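Local coordinates for succinoglycan biosynthesis protein (Bacillus cereus ATCC 14579, PDB 3B55), which binds calcium and is probably an erythromycin esterase-like enzyme, although its own reaction and substrate are not established, at residues L398-A406 with K417-K425; G305-T313 with R335-V343. The protein carries 1 engineered substitution. All blocks are in the same frame, centred on the assembly; numbering follows the deposited sequence.

Contact 1 (L398-A406 with K417-K425); sequences LNEQHPIFA and KTVDISLGK
Ile404 packs its CG2 branch against CG2 of Ile421, and this is the close-packed side of the pairing of strands 402-405 and 418-421. The two methyl carbons lie 3.3 Å apart, tighter than ordinary van der Waals contact. In both isoleucines CG1 stands anti to the backbone N (chi1 -174° in Ile404), which brings the CG2 methyls together while the CG1-CD1 branches project from the same face. CD1 of Ile404 comes to 4.2 Å from CD1 of Leu423, the two side chains crossing at about a right angle, and Val419 adds its CG2 methyl. Tyr371 and Asn372 of helix 371-376 touch Ile404 from outside the pair. The backbones form a beta hairpin with a long loop, a two-stranded antiparallel sheet separate from the main sheet of the domain, with His402-Ile421 and Ile404-Val419 as hydrogen-bonded pairs. Past the strand end, Ala406 N gives a nearly straight bond to Lys417 O (2.8 Å, 173°). Beyond the other end, Leu398 O receives Gly424 N at 2.7 Å, tying the start of 398-406 to the first turn of helix 423-426. The opposite face is looser and more polar: Asp420 lies alongside the Pro403 ring, Asp420 OD2 3.6 Å from Pro403 CG, and the exposed Gln401 crosses Asp420 at about a right angle, amide and carboxylate planes 83° apart. At the loop end, exposed Lys417 salt-bridges Glu411 through NZ.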
loop_
_atom_site.group_PDB
_atom_site.type_symbol
_atom_site.label_atom_id
_atom_site.label_comp_id
_atom_site.label_asym_id
_atom_site.label_seq_id
_atom_site.Cartn_x
_atom_site.Cartn_y
_atom_site.Cartn_z
ATOM N N LEU A 398 -17.871 -13.014 12.489
ATOM C CA LEU A 398 -17.031 -12.135 11.686
ATOM C C LEU A 398 -17.115 -10.679 12.148
ATOM O O LEU A 398 -16.237 -9.867 11.838
ATOM C CB LEU A 398 -17.419 -12.210 10.205
ATOM C CG LEU A 398 -16.939 -13.406 9.382
ATOM C CD1 LEU A 398 -17.511 -13.323 7.977
ATOM C CD2 LEU A 398 -15.417 -13.419 9.333
ATOM N N ASN A 399 -18.171 -10.342 12.883
ATOM C CA ASN A 399 -18.331 -8.974 13.365
ATOM C C ASN A 399 -17.906 -8.779 14.809
ATOM O O ASN A 399 -18.171 -7.745 15.413
ATOM C CB ASN A 399 -19.775 -8.500 13.173
ATOM C CG ASN A 399 -20.010 -7.910 11.796
ATOM O OD1 ASN A 399 -20.047 -8.628 10.791
ATOM N ND2 ASN A 399 -20.156 -6.587 11.741
ATOM N N GLU A 400 -17.243 -9.785 15.358
ATOM C CA GLU A 400 -16.755 -9.716 16.720
ATOM C C GLU A 400 -15.237 -9.648 16.675
ATOM O O GLU A 400 -14.623 -10.073 15.697
ATOM C CB GLU A 400 -17.194 -10.951 17.499
ATOM C CG GLU A 400 -18.661 -10.964 17.868
ATOM C CD GLU A 400 -19.101 -12.311 18.394
ATOM O OE1 GLU A 400 -18.227 -13.188 18.571
ATOM O OE2 GLU A 400 -20.314 -12.492 18.634
ATOM N N GLN A 401 -14.636 -9.105 17.727
ATOM C CA GLN A 401 -13.186 -8.993 17.805
ATOM C C GLN A 401 -12.532 -10.326 18.166
ATOM O O GLN A 401 -12.866 -10.929 19.181
ATOM C CB GLN A 401 -12.801 -7.945 18.846
ATOM C CG GLN A 401 -13.037 -6.510 18.411
ATOM C CD GLN A 401 -11.751 -5.711 18.381
ATOM O OE1 GLN A 401 -11.263 -5.334 17.316
ATOM N NE2 GLN A 401 -11.186 -5.459 19.557
ATOM N N HIS A 402 -11.598 -10.771 17.330
ATOM C CA HIS A 402 -10.880 -12.021 17.552
ATOM C C HIS A 402 -9.418 -11.813 17.164
ATOM O O HIS A 402 -9.098 -10.946 16.360
ATOM C CB HIS A 402 -11.499 -13.152 16.723
ATOM C CG HIS A 402 -12.901 -13.493 17.124
ATOM N ND1 HIS A 402 -13.203 -14.104 18.322
ATOM C CD2 HIS A 402 -14.086 -13.269 16.505
ATOM C CE1 HIS A 402 -14.513 -14.239 18.426
ATOM N NE2 HIS A 402 -15.072 -13.739 17.337
ATOM N N PRO A 403 -8.507 -12.601 17.744
ATOM C CA PRO A 403 -7.076 -12.487 17.455
ATOM C C PRO A 403 -6.705 -12.861 16.025
ATOM O O PRO A 403 -7.298 -13.764 15.423
ATOM C CB PRO A 403 -6.445 -13.439 18.462
ATOM C CG PRO A 403 -7.450 -13.470 19.593
ATOM C CD PRO A 403 -8.740 -13.559 18.838
ATOM N N ILE A 404 -5.718 -12.160 15.487
ATOM C CA ILE A 404 -5.242 -12.433 14.143
ATOM C C ILE A 404 -3.784 -12.052 14.055
ATOM O O ILE A 404 -3.346 -11.084 14.674
ATOM C CB ILE A 404 -6.009 -11.637 13.069
ATOM C CG1 ILE A 404 -5.554 -12.097 11.673
ATOM C CG2 ILE A 404 -5.749 -10.137 13.246
ATOM C CD1 ILE A 404 -6.452 -11.648 10.521
ATOM N N PHE A 405 -3.038 -12.832 13.282
ATOM C CA PHE A 405 -1.620 -12.596 13.059
ATOM C C PHE A 405 -1.438 -11.124 12.640
ATOM O O PHE A 405 -2.112 -10.643 11.738
ATOM C CB PHE A 405 -1.158 -13.566 11.964
ATOM C CG PHE A 405 0.198 -13.269 11.408
ATOM C CD1 PHE A 405 1.343 -13.435 12.183
ATOM C CD2 PHE A 405 0.332 -12.852 10.088
ATOM C CE1 PHE A 405 2.602 -13.193 11.645
ATOM C CE2 PHE A 405 1.586 -12.606 9.541
ATOM C CZ PHE A 405 2.721 -12.780 10.320
ATOM N N ALA A 406 -0.535 -10.407 13.310
ATOM C CA ALA A 406 -0.308 -8.992 13.013
ATOM C C ALA A 406 0.590 -8.737 11.808
ATOM O O ALA A 406 0.345 -7.817 11.021
ATOM C CB ALA A 406 0.255 -8.293 14.244
ATOM N N LYS A 417 2.615 -9.923 18.278
ATOM C CA LYS A 417 2.607 -10.825 17.137
ATOM C C LYS A 417 1.184 -11.027 16.622
ATOM O O LYS A 417 0.988 -11.452 15.479
ATOM C CB LYS A 417 3.242 -12.178 17.472
ATOM C CG LYS A 417 3.654 -12.937 16.201
ATOM C CD LYS A 417 4.210 -14.329 16.464
ATOM C CE LYS A 417 5.560 -14.290 17.155
ATOM N NZ LYS A 417 6.546 -13.501 16.374
ATOM N N THR A 418 0.197 -10.716 17.460
ATOM C CA THR A 418 -1.205 -10.821 17.065
ATOM C C THR A 418 -1.928 -9.577 17.570
ATOM O O THR A 418 -1.447 -8.887 18.475
ATOM C CB THR A 418 -1.912 -12.070 17.664
ATOM O OG1 THR A 418 -2.174 -11.859 19.059
ATOM C CG2 THR A 418 -1.044 -13.311 17.491
ATOM N N VAL A 419 -3.079 -9.289 16.975
ATOM C CA VAL A 419 -3.887 -8.143 17.369
ATOM C C VAL A 419 -5.351 -8.550 17.231
ATOM O O VAL A 419 -5.663 -9.482 16.497
ATOM C CB VAL A 419 -3.630 -6.907 16.457
ATOM C CG1 VAL A 419 -2.193 -6.438 16.605
ATOM C CG2 VAL A 419 -3.932 -7.253 15.004
ATOM N N ASP A 420 -6.238 -7.875 17.955
ATOM C CA ASP A 420 -7.664 -8.175 17.868
ATOM C C ASP A 420 -8.247 -7.418 16.694
ATOM O O ASP A 420 -7.811 -6.316 16.379
ATOM C CB ASP A 420 -8.391 -7.762 19.144
ATOM C CG ASP A 420 -8.376 -8.851 20.203
ATOM O OD1 ASP A 420 -8.931 -8.607 21.299
ATOM O OD2 ASP A 420 -7.820 -9.942 19.935
ATOM N N ILE A 421 -9.240 -8.002 16.039
ATOM C CA ILE A 421 -9.836 -7.350 14.885
ATOM C C ILE A 421 -11.154 -8.016 14.551
ATOM O O ILE A 421 -11.366 -9.175 14.897
ATOM C CB ILE A 421 -8.893 -7.466 13.642
ATOM C CG1 ILE A 421 -9.399 -6.584 12.497
ATOM C CG2 ILE A 421 -8.845 -8.923 13.143
ATOM C CD1 ILE A 421 -8.539 -6.673 11.257
ATOM N N SER A 422 -12.033 -7.270 13.887
ATOM C CA SER A 422 -13.328 -7.778 13.442
ATOM C C SER A 422 -13.119 -7.970 11.942
ATOM O O SER A 422 -13.151 -7.010 11.164
ATOM C CB SER A 422 -14.420 -6.749 13.691
ATOM O OG SER A 422 -14.482 -6.452 15.068
ATOM N N LEU A 423 -12.877 -9.210 11.540
ATOM C CA LEU A 423 -12.612 -9.508 10.142
ATOM C C LEU A 423 -13.671 -8.997 9.185
ATOM O O LEU A 423 -13.340 -8.440 8.139
ATOM C CB LEU A 423 -12.420 -11.012 9.954
ATOM C CG LEU A 423 -11.587 -11.390 8.726
ATOM C CD1 LEU A 423 -10.191 -10.774 8.844
ATOM C CD2 LEU A 423 -11.498 -12.900 8.629
ATOM N N GLY A 424 -14.938 -9.198 9.534
ATOM C CA GLY A 424 -16.024 -8.744 8.683
ATOM C C GLY A 424 -16.068 -7.235 8.513
ATOM O O GLY A 424 -16.571 -6.740 7.509
ATOM N N LYS A 425 -15.551 -6.493 9.487
ATOM C CA LYS A 425 -15.560 -5.037 9.386
ATOM C C LYS A 425 -14.312 -4.509 8.683
ATOM O O LYS A 425 -14.367 -3.504 7.981
ATOM C CB LYS A 425 -15.682 -4.411 10.775
ATOM C CG LYS A 425 -16.955 -4.823 11.507
ATOM C CD LYS A 425 -17.153 -4.054 12.811
ATOM C CE LYS A 425 -18.356 -4.604 13.570
ATOM N NZ LYS A 425 -18.829 -3.705 14.666
#

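Contact 2 (G305-T313 with R335-V343); sequences GHNGHVSKT and RYVSIGTSV
Val310 O is gripped by two hydroxyls of strand 336-344, Tyr336 OH and Ser338 OG, and these hydrogen bonds dominate the contact. Tyr336 OH donates from 2.8 Å in the carbonyl plane, on a lone pair; Ser338 OG donates from 2.9 Å but stands 49° out of that plane, so the two donors meet the oxygen from different directions. A third bond runs from the lysine: Lys312 NZ gives to Tyr336 O at 2.8 Å from above the carbonyl plane. Its chain is extended until a bend at chi4 (-75°) turns the ammonium onto the strand, and a weak, long ion pair with Asp428 supplements the bond. Apolar contacts are fewer. Lys312 slides past the tyrosine ring in the opposite direction, its CE 3.9 Å from CB of Ser338, while CB of Val310 sits 3.4 Å from Tyr336 OH. Within segment 305-313, His306 is the N-cap of the short, weakly bonded helix 307-310: its ND1 accepts Gly308 N in the ring plane at 2.9 Å. This turn follows strand 301-306 and folds back toward strand 336-344, with strand 77-82 lying between those two in the mixed sheet and helix 423-426 packed against Ser311 and Thr313.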
loop_
_atom_site.group_PDB
_atom_site.type_symbol
_atom_site.label_atom_id
_atom_site.label_comp_id
_atom_site.label_asym_id
_atom_site.label_seq_id
_atom_site.Cartn_x
_atom_site.Cartn_y
_atom_site.Cartn_z
ATOM N N GLY A 305 -0.614 -2.784 -0.364
ATOM C CA GLY A 305 0.116 -2.522 0.865
ATOM C C GLY A 305 -0.175 -3.552 1.951
ATOM O O GLY A 305 -0.787 -4.585 1.692
ATOM N N HIS A 306 0.266 -3.272 3.170
ATOM C CA HIS A 306 0.066 -4.176 4.303
ATOM C C HIS A 306 -1.415 -4.217 4.714
ATOM O O HIS A 306 -2.146 -3.232 4.535
ATOM C CB HIS A 306 0.941 -3.698 5.475
ATOM C CG HIS A 306 1.018 -4.660 6.619
ATOM N ND1 HIS A 306 -0.034 -4.877 7.482
ATOM C CD2 HIS A 306 2.029 -5.451 7.052
ATOM C CE1 HIS A 306 0.324 -5.760 8.397
ATOM N NE2 HIS A 306 1.572 -6.125 8.158
ATOM N N ASN A 307 -1.863 -5.357 5.242
ATOM C CA ASN A 307 -3.253 -5.508 5.694
ATOM C C ASN A 307 -3.677 -4.346 6.588
ATOM O O ASN A 307 -4.813 -3.869 6.515
ATOM C CB ASN A 307 -3.433 -6.812 6.486
ATOM C CG ASN A 307 -3.729 -8.014 5.598
ATOM O OD1 ASN A 307 -3.824 -9.143 6.079
ATOM N ND2 ASN A 307 -3.893 -7.775 4.305
ATOM N N GLY A 308 -2.753 -3.895 7.428
ATOM C CA GLY A 308 -3.050 -2.802 8.335
ATOM C C GLY A 308 -3.281 -1.442 7.699
ATOM O O GLY A 308 -3.882 -0.565 8.326
ATOM N N HIS A 309 -2.815 -1.253 6.467
ATOM C CA HIS A 309 -2.995 0.030 5.804
ATOM C C HIS A 309 -4.166 0.077 4.819
ATOM O O HIS A 309 -4.519 1.153 4.333
ATOM C CB HIS A 309 -1.696 0.454 5.103
ATOM C CG HIS A 309 -0.566 0.743 6.045
ATOM N ND1 HIS A 309 -0.646 1.699 7.035
ATOM C CD2 HIS A 309 0.677 0.209 6.138
ATOM C CE1 HIS A 309 0.497 1.742 7.697
ATOM N NE2 HIS A 309 1.317 0.849 7.172
ATOM N N VAL A 310 -4.764 -1.076 4.525
ATOM C CA VAL A 310 -5.911 -1.121 3.614
ATOM C C VAL A 310 -7.190 -1.612 4.286
ATOM O O VAL A 310 -8.267 -1.544 3.686
ATOM C CB VAL A 310 -5.656 -2.021 2.361
ATOM C CG1 VAL A 310 -4.516 -1.456 1.527
ATOM C CG2 VAL A 310 -5.352 -3.448 2.787
ATOM N N SER A 311 -7.084 -2.111 5.516
ATOM C CA SER A 311 -8.264 -2.597 6.224
ATOM C C SER A 311 -9.185 -1.419 6.498
ATOM O O SER A 311 -8.731 -0.281 6.602
ATOM C CB SER A 311 -7.869 -3.286 7.536
ATOM O OG SER A 311 -7.003 -2.484 8.319
ATOM N N LYS A 312 -10.485 -1.681 6.597
ATOM C CA LYS A 312 -11.433 -0.598 6.835
ATOM C C LYS A 312 -11.512 -0.226 8.306
ATOM O O LYS A 312 -12.177 0.743 8.672
ATOM C CB LYS A 312 -12.818 -0.969 6.304
ATOM C CG LYS A 312 -12.884 -1.129 4.784
ATOM C CD LYS A 312 -14.299 -1.526 4.353
ATOM C CE LYS A 312 -14.387 -1.873 2.878
ATOM N NZ LYS A 312 -14.337 -0.698 1.971
ATOM N N THR A 313 -10.842 -1.006 9.149
ATOM C CA THR A 313 -10.806 -0.729 10.577
ATOM C C THR A 313 -9.338 -0.720 10.957
ATOM O O THR A 313 -8.502 -1.232 10.212
ATOM C CB THR A 313 -11.546 -1.796 11.401
ATOM O OG1 THR A 313 -10.973 -3.085 11.144
ATOM C CG2 THR A 313 -13.022 -1.813 11.039
ATOM N N ARG A 335 -17.481 2.602 -2.934
ATOM C CA ARG A 335 -16.586 2.690 -4.076
ATOM C C ARG A 335 -15.204 2.120 -3.777
ATOM O O ARG A 335 -14.409 1.909 -4.687
ATOM C CB ARG A 335 -16.488 4.131 -4.582
ATOM C CG ARG A 335 -17.743 4.573 -5.338
ATOM C CD ARG A 335 -17.430 5.696 -6.321
ATOM N NE ARG A 335 -17.015 6.908 -5.627
ATOM C CZ ARG A 335 -16.044 7.710 -6.045
ATOM N NH1 ARG A 335 -15.382 7.420 -7.160
ATOM N NH2 ARG A 335 -15.743 8.801 -5.349
ATOM N N TYR A 336 -14.926 1.880 -2.497
ATOM C CA TYR A 336 -13.655 1.299 -2.079
ATOM C C TYR A 336 -13.927 -0.127 -1.632
ATOM O O TYR A 336 -14.774 -0.351 -0.773
ATOM C CB TYR A 336 -13.053 2.077 -0.906
ATOM C CG TYR A 336 -11.796 1.456 -0.326
ATOM C CD1 TYR A 336 -10.694 1.183 -1.133
ATOM C CD2 TYR A 336 -11.708 1.148 1.034
ATOM C CE1 TYR A 336 -9.539 0.627 -0.609
ATOM C CE2 TYR A 336 -10.552 0.584 1.569
ATOM C CZ TYR A 336 -9.471 0.327 0.739
ATOM O OH TYR A 336 -8.321 -0.225 1.249
ATOM N N VAL A 337 -13.227 -1.085 -2.230
ATOM C CA VAL A 337 -13.375 -2.486 -1.859
ATOM C C VAL A 337 -12.052 -2.877 -1.229
ATOM O O VAL A 337 -10.989 -2.575 -1.766
ATOM C CB VAL A 337 -13.651 -3.394 -3.080
ATOM C CG1 VAL A 337 -13.494 -4.852 -2.681
ATOM C CG2 VAL A 337 -15.061 -3.156 -3.591
ATOM N N SER A 338 -12.112 -3.536 -0.080
ATOM C CA SER A 338 -10.897 -3.933 0.618
ATOM C C SER A 338 -10.703 -5.439 0.647
ATOM O O SER A 338 -11.537 -6.180 1.173
ATOM C CB SER A 338 -10.925 -3.385 2.052
ATOM O OG SER A 338 -9.807 -3.819 2.796
ATOM N N ILE A 339 -9.596 -5.885 0.072
ATOM C CA ILE A 339 -9.267 -7.300 0.040
ATOM C C ILE A 339 -8.055 -7.546 0.925
ATOM O O ILE A 339 -7.029 -6.886 0.777
ATOM C CB ILE A 339 -8.924 -7.766 -1.384
ATOM C CG1 ILE A 339 -10.143 -7.591 -2.290
ATOM C CG2 ILE A 339 -8.484 -9.224 -1.359
ATOM C CD1 ILE A 339 -9.882 -7.898 -3.747
ATOM N N GLY A 340 -8.174 -8.490 1.852
ATOM C CA GLY A 340 -7.054 -8.786 2.726
ATOM C C GLY A 340 -6.612 -10.224 2.560
ATOM O O GLY A 340 -7.395 -11.063 2.126
ATOM N N THR A 341 -5.353 -10.507 2.884
ATOM C CA THR A 341 -4.829 -11.871 2.790
ATOM C C THR A 341 -4.611 -12.384 4.199
ATOM O O THR A 341 -4.408 -11.597 5.126
ATOM C CB THR A 341 -3.485 -11.937 2.016
ATOM O OG1 THR A 341 -2.622 -10.870 2.431
ATOM C CG2 THR A 341 -3.735 -11.850 0.515
ATOM N N SER A 342 -4.676 -13.701 4.368
ATOM C CA SER A 342 -4.482 -14.285 5.681
ATOM C C SER A 342 -3.689 -15.580 5.566
ATOM O O SER A 342 -3.733 -16.268 4.545
ATOM C CB SER A 342 -5.833 -14.530 6.350
ATOM O OG SER A 342 -5.674 -14.741 7.743
ATOM N N VAL A 343 -2.971 -15.914 6.625
ATOM C CA VAL A 343 -2.137 -17.098 6.613
ATOM C C VAL A 343 -2.494 -18.085 7.713
ATOM O O VAL A 343 -3.429 -17.862 8.483
ATOM C CB VAL A 343 -0.667 -16.688 6.759
ATOM C CG1 VAL A 343 -0.233 -15.878 5.541
ATOM C CG2 VAL A 343 -0.489 -15.861 8.026
#

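Contact 2 is buried, its centre about 9 Å from that of the molecule, whereas contact 1 lies about 20 Å out, with a third of its touching residues exposed. Their chemistry differs accordingly: 398-406 with 417-425 rests on backbone bonds and a patch of branched aliphatic side chains, while 305-313 meets 335-343 through side-chain donors reaching main-chain oxygens. No element is shared, but the two touch, their centres about 12 Å apart. Phe405 CD2 packs on Val343 CG2 at 3.7 Å, and Lys425 CB on Thr313 CG2, also at 3.7 Å. Both approach the calcium site: Phe405 and Asn307 lie about 9 and 8 Å, side chain to side chain, from the ligand His85.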